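Local coordinates for protein xylan esterase 1 (PDB 3FCY) that probably hydrolyses acetyl esters, removing acetyl groups from xylan as a carbohydrate esterase of family CE7 with an alpha/beta-hydrolase fold, at residues N44-N55 / L274-R285. Residues are numbered along the deposited sequence; the frame is centred on the assembly and turned at random.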
loop_
_atom_site.group_PDB
_atom_site.type_symbol
_atom_site.label_atom_id
_atom_site.label_comp_id
_atom_site.label_asym_id
_atom_site.label_seq_id
_atom_site.Cartn_x
_atom_site.Cartn_y
_atom_site.Cartn_z
ATOM N N ASN A 44 31.472 -3.220 -2.115
ATOM C CA ASN A 44 31.797 -2.120 -3.017
ATOM C C ASN A 44 33.309 -1.973 -3.163
ATOM O O ASN A 44 34.040 -1.990 -2.175
ATOM C CB ASN A 44 31.211 -0.803 -2.506
ATOM C CG ASN A 44 31.033 0.214 -3.614
ATOM O OD1 ASN A 44 30.048 0.172 -4.352
ATOM N ND2 ASN A 44 31.996 1.118 -3.754
ATOM N N PRO A 45 33.796 -1.826 -4.405
ATOM C CA PRO A 45 35.235 -1.680 -4.639
ATOM C C PRO A 45 35.816 -0.416 -4.009
ATOM O O PRO A 45 35.083 0.475 -3.577
ATOM C CB PRO A 45 35.340 -1.652 -6.163
ATOM C CG PRO A 45 34.147 -2.452 -6.606
ATOM C CD PRO A 45 33.070 -1.948 -5.680
ATOM N N CYS A 46 37.142 -0.360 -3.956
ATOM C CA CYS A 46 37.858 0.786 -3.413
ATOM C C CYS A 46 38.890 1.186 -4.461
ATOM O O CYS A 46 39.755 0.392 -4.820
ATOM C CB CYS A 46 38.563 0.413 -2.109
ATOM S SG CYS A 46 39.413 1.799 -1.315
ATOM N N PRO A 47 38.806 2.424 -4.973
ATOM C CA PRO A 47 39.766 2.873 -5.986
ATOM C C PRO A 47 41.210 2.620 -5.554
ATOM O O PRO A 47 41.536 2.707 -4.370
ATOM C CB PRO A 47 39.457 4.361 -6.117
ATOM C CG PRO A 47 37.987 4.423 -5.822
ATOM C CD PRO A 47 37.860 3.501 -4.632
ATOM N N GLU A 48 42.065 2.305 -6.519
ATOM C CA GLU A 48 43.471 2.052 -6.233
ATOM C C GLU A 48 44.189 3.297 -5.746
ATOM O O GLU A 48 45.167 3.206 -5.010
ATOM C CB GLU A 48 44.174 1.506 -7.474
ATOM C CG GLU A 48 44.173 -0.006 -7.535
ATOM C CD GLU A 48 44.833 -0.620 -6.315
ATOM O OE1 GLU A 48 46.043 -0.377 -6.107
ATOM O OE2 GLU A 48 44.142 -1.338 -5.561
ATOM N N ASP A 49 43.700 4.463 -6.157
ATOM C CA ASP A 49 44.304 5.728 -5.755
ATOM C C ASP A 49 43.476 6.396 -4.661
ATOM O O ASP A 49 43.519 7.617 -4.494
ATOM C CB ASP A 49 44.414 6.656 -6.969
ATOM C CG ASP A 49 43.054 7.042 -7.534
ATOM O OD1 ASP A 49 42.138 6.192 -7.508
ATOM O OD2 ASP A 49 42.906 8.187 -8.013
ATOM N N PHE A 50 42.728 5.586 -3.914
ATOM C CA PHE A 50 41.877 6.081 -2.832
ATOM C C PHE A 50 42.633 7.026 -1.901
ATOM O O PHE A 50 42.185 8.142 -1.631
ATOM C CB PHE A 50 41.319 4.908 -2.013
ATOM C CG PHE A 50 40.320 5.320 -0.963
ATOM C CD1 PHE A 50 38.987 5.544 -1.300
ATOM C CD2 PHE A 50 40.717 5.519 0.356
ATOM C CE1 PHE A 50 38.065 5.962 -0.340
ATOM C CE2 PHE A 50 39.799 5.939 1.328
ATOM C CZ PHE A 50 38.473 6.161 0.976
ATOM N N ASP A 51 43.781 6.570 -1.408
ATOM C CA ASP A 51 44.587 7.371 -0.495
ATOM C C ASP A 51 45.068 8.666 -1.129
ATOM O O ASP A 51 44.981 9.729 -0.515
ATOM C CB ASP A 51 45.777 6.549 0.013
ATOM C CG ASP A 51 45.359 5.479 1.009
ATOM O OD1 ASP A 51 46.143 4.532 1.237
ATOM O OD2 ASP A 51 44.248 5.591 1.572
ATOM N N GLU A 52 45.574 8.586 -2.356
ATOM C CA GLU A 52 46.051 9.781 -3.041
ATOM C C GLU A 52 44.896 10.755 -3.249
ATOM O O GLU A 52 45.041 11.962 -3.055
ATOM C CB GLU A 52 46.661 9.422 -4.398
ATOM C CG GLU A 52 47.846 8.474 -4.326
ATOM C CD GLU A 52 47.455 7.021 -4.525
ATOM O OE1 GLU A 52 46.690 6.477 -3.695
ATOM O OE2 GLU A 52 47.917 6.423 -5.523
ATOM N N TYR A 53 43.749 10.215 -3.651
ATOM C CA TYR A 53 42.549 11.015 -3.891
ATOM C C TYR A 53 42.215 11.863 -2.671
ATOM O O TYR A 53 42.024 13.077 -2.773
ATOM C CB TYR A 53 41.372 10.088 -4.205
ATOM C CG TYR A 53 40.028 10.775 -4.334
ATOM C CD1 TYR A 53 39.618 11.335 -5.548
ATOM C CD2 TYR A 53 39.143 10.817 -3.256
ATOM C CE1 TYR A 53 38.347 11.912 -5.684
ATOM C CE2 TYR A 53 37.873 11.394 -3.381
ATOM C CZ TYR A 53 37.481 11.933 -4.594
ATOM O OH TYR A 53 36.218 12.462 -4.728
ATOM N N TRP A 54 42.150 11.216 -1.513
ATOM C CA TRP A 54 41.824 11.911 -0.276
ATOM C C TRP A 54 42.925 12.810 0.278
ATOM O O TRP A 54 42.629 13.840 0.887
ATOM C CB TRP A 54 41.351 10.908 0.780
ATOM C CG TRP A 54 39.930 10.535 0.553
ATOM C CD1 TRP A 54 39.451 9.344 0.090
ATOM C CD2 TRP A 54 38.797 11.401 0.690
ATOM N NE1 TRP A 54 38.084 9.416 -0.075
ATOM C CE2 TRP A 54 37.659 10.669 0.286
ATOM C CE3 TRP A 54 38.635 12.730 1.109
ATOM C CZ2 TRP A 54 36.371 11.220 0.289
ATOM C CZ3 TRP A 54 37.350 13.282 1.110
ATOM C CH2 TRP A 54 36.237 12.523 0.703
ATOM N N ASN A 55 44.188 12.439 0.075
ATOM C CA ASN A 55 45.272 13.294 0.553
ATOM C C ASN A 55 45.213 14.595 -0.236
ATOM O O ASN A 55 45.486 15.672 0.288
ATOM C CB ASN A 55 46.635 12.627 0.357
ATOM C CG ASN A 55 46.853 11.471 1.304
ATOM O OD1 ASN A 55 46.397 11.503 2.450
ATOM N ND2 ASN A 55 47.562 10.445 0.841
ATOM N N LEU A 274 32.198 5.305 -6.971
ATOM C CA LEU A 274 31.421 5.555 -5.756
ATOM C C LEU A 274 32.260 5.128 -4.550
ATOM O O LEU A 274 31.984 5.508 -3.410
ATOM C CB LEU A 274 30.106 4.767 -5.783
ATOM C CG LEU A 274 29.025 5.253 -6.760
ATOM C CD1 LEU A 274 27.849 4.289 -6.747
ATOM C CD2 LEU A 274 28.572 6.654 -6.376
ATOM N N GLY A 275 33.287 4.329 -4.815
ATOM C CA GLY A 275 34.166 3.867 -3.755
ATOM C C GLY A 275 34.876 5.015 -3.063
ATOM O O GLY A 275 35.268 4.902 -1.901
ATOM N N TYR A 276 35.043 6.128 -3.770
ATOM C CA TYR A 276 35.703 7.298 -3.199
ATOM C C TYR A 276 34.923 7.885 -2.033
ATOM O O TYR A 276 35.507 8.491 -1.130
ATOM C CB TYR A 276 35.886 8.388 -4.256
ATOM C CG TYR A 276 36.960 8.101 -5.274
ATOM C CD1 TYR A 276 38.295 7.949 -4.888
ATOM C CD2 TYR A 276 36.651 8.007 -6.627
ATOM C CE1 TYR A 276 39.296 7.713 -5.834
ATOM C CE2 TYR A 276 37.639 7.770 -7.577
ATOM C CZ TYR A 276 38.958 7.626 -7.175
ATOM O OH TYR A 276 39.929 7.393 -8.122
ATOM N N ILE A 277 33.603 7.717 -2.057
ATOM C CA ILE A 277 32.766 8.257 -0.995
ATOM C C ILE A 277 32.038 7.174 -0.212
ATOM O O ILE A 277 30.956 7.401 0.332
ATOM C CB ILE A 277 31.742 9.277 -1.556
ATOM C CG1 ILE A 277 30.857 8.618 -2.618
ATOM C CG2 ILE A 277 32.486 10.470 -2.154
ATOM C CD1 ILE A 277 29.762 9.527 -3.149
ATOM N N ASP A 278 32.647 5.993 -0.170
ATOM C CA ASP A 278 32.109 4.849 0.558
ATOM C C ASP A 278 32.791 4.896 1.925
ATOM O O ASP A 278 33.984 4.590 2.029
ATOM C CB ASP A 278 32.485 3.551 -0.168
ATOM C CG ASP A 278 31.915 2.313 0.501
ATOM O OD1 ASP A 278 31.541 2.393 1.687
ATOM O OD2 ASP A 278 31.853 1.254 -0.159
ATOM N N VAL A 279 32.053 5.280 2.965
ATOM C CA VAL A 279 32.641 5.380 4.301
ATOM C C VAL A 279 33.322 4.111 4.803
ATOM O O VAL A 279 34.211 4.182 5.657
ATOM C CB VAL A 279 31.606 5.835 5.366
ATOM C CG1 VAL A 279 31.125 7.239 5.043
ATOM C CG2 VAL A 279 30.441 4.855 5.436
ATOM N N LYS A 280 32.927 2.953 4.284
ATOM C CA LYS A 280 33.560 1.720 4.728
ATOM C C LYS A 280 35.025 1.732 4.292
ATOM O O LYS A 280 35.848 1.017 4.862
ATOM C CB LYS A 280 32.852 0.490 4.145
ATOM C CG LYS A 280 33.467 -0.036 2.860
ATOM C CD LYS A 280 32.743 -1.270 2.359
ATOM C CE LYS A 280 33.481 -1.888 1.184
ATOM N NZ LYS A 280 33.773 -0.884 0.122
ATOM N N ASN A 281 35.349 2.545 3.284
ATOM C CA ASN A 281 36.726 2.631 2.797
ATOM C C ASN A 281 37.548 3.623 3.621
ATOM O O ASN A 281 38.762 3.471 3.760
ATOM C CB ASN A 281 36.769 3.042 1.319
ATOM C CG ASN A 281 36.247 1.955 0.384
ATOM O OD1 ASN A 281 36.328 0.766 0.684
ATOM N ND2 ASN A 281 35.725 2.366 -0.767
ATOM N N LEU A 282 36.885 4.640 4.160
ATOM C CA LEU A 282 37.554 5.644 4.981
ATOM C C LEU A 282 37.705 5.145 6.417
ATOM O O LEU A 282 38.595 5.575 7.148
ATOM C CB LEU A 282 36.739 6.944 4.992
ATOM C CG LEU A 282 36.758 7.842 3.755
ATOM C CD1 LEU A 282 35.738 8.967 3.903
ATOM C CD2 LEU A 282 38.162 8.412 3.581
ATOM N N ALA A 283 36.823 4.230 6.805
ATOM C CA ALA A 283 36.789 3.676 8.152
ATOM C C ALA A 283 38.132 3.290 8.767
ATOM O O ALA A 283 38.329 3.458 9.970
ATOM C CB ALA A 283 35.847 2.481 8.187
ATOM N N LYS A 284 39.055 2.784 7.956
ATOM C CA LYS A 284 40.353 2.360 8.475
ATOM C C LYS A 284 41.203 3.495 9.044
ATOM O O LYS A 284 42.156 3.245 9.779
ATOM C CB LYS A 284 41.146 1.629 7.386
ATOM C CG LYS A 284 41.665 2.529 6.281
ATOM C CD LYS A 284 42.407 1.729 5.227
ATOM C CE LYS A 284 42.932 2.635 4.121
ATOM N NZ LYS A 284 41.830 3.394 3.458
ATOM N N ARG A 285 40.855 4.735 8.718
ATOM C CA ARG A 285 41.614 5.894 9.189
ATOM C C ARG A 285 41.217 6.413 10.559
ATOM O O ARG A 285 41.979 7.142 11.197
ATOM C CB ARG A 285 41.488 7.049 8.199
ATOM C CG ARG A 285 41.988 6.739 6.811
ATOM C CD ARG A 285 41.981 7.994 5.970
ATOM N NE ARG A 285 42.655 7.779 4.700
ATOM C CZ ARG A 285 43.243 8.740 4.000
ATOM N NH1 ARG A 285 43.236 9.989 4.449
ATOM N NH2 ARG A 285 43.848 8.444 2.859
#
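Y276 is sandwiched between P47 and Y53, where segment 44-55 of this alpha/beta hydrolase packs on the link between helix 267-274 and strand 289-295. P47 CG makes a CH-pi contact over one face of the Y276 ring, nearly along its normal, while the Y53 ring stacks face to face on the other, planes at 26°. With CG anti to the carbonyl carbon (chi1 -73°), Y276 sends its ring into this slot, and its OH donates to the syn lone pair of D49 OD1 at 2.6 Å. A leucine here would probably leave D49 OD1 without its donor and the Y53 ring without its stack. Apolar packing continues at L282, whose CD2 lies over the five-membered ring of W54 and 3.5 Å from F50 CZ. Among charged groups, R285 NH2 forms a salt bridge with D51 OD2 at 3.2 Å, approaching from above the carboxylate plane, and K280 NZ forms one with D278 OD2 while donating to N281 OD1 and, at 2.6 Å, to N44 O. D278, at the N-cap, accepts from K280 N and D236 N through OD1. W54 NE1 donates to Y276 O at 2.9 Å, in the carbonyl plane although bent to 136° at the hydrogen.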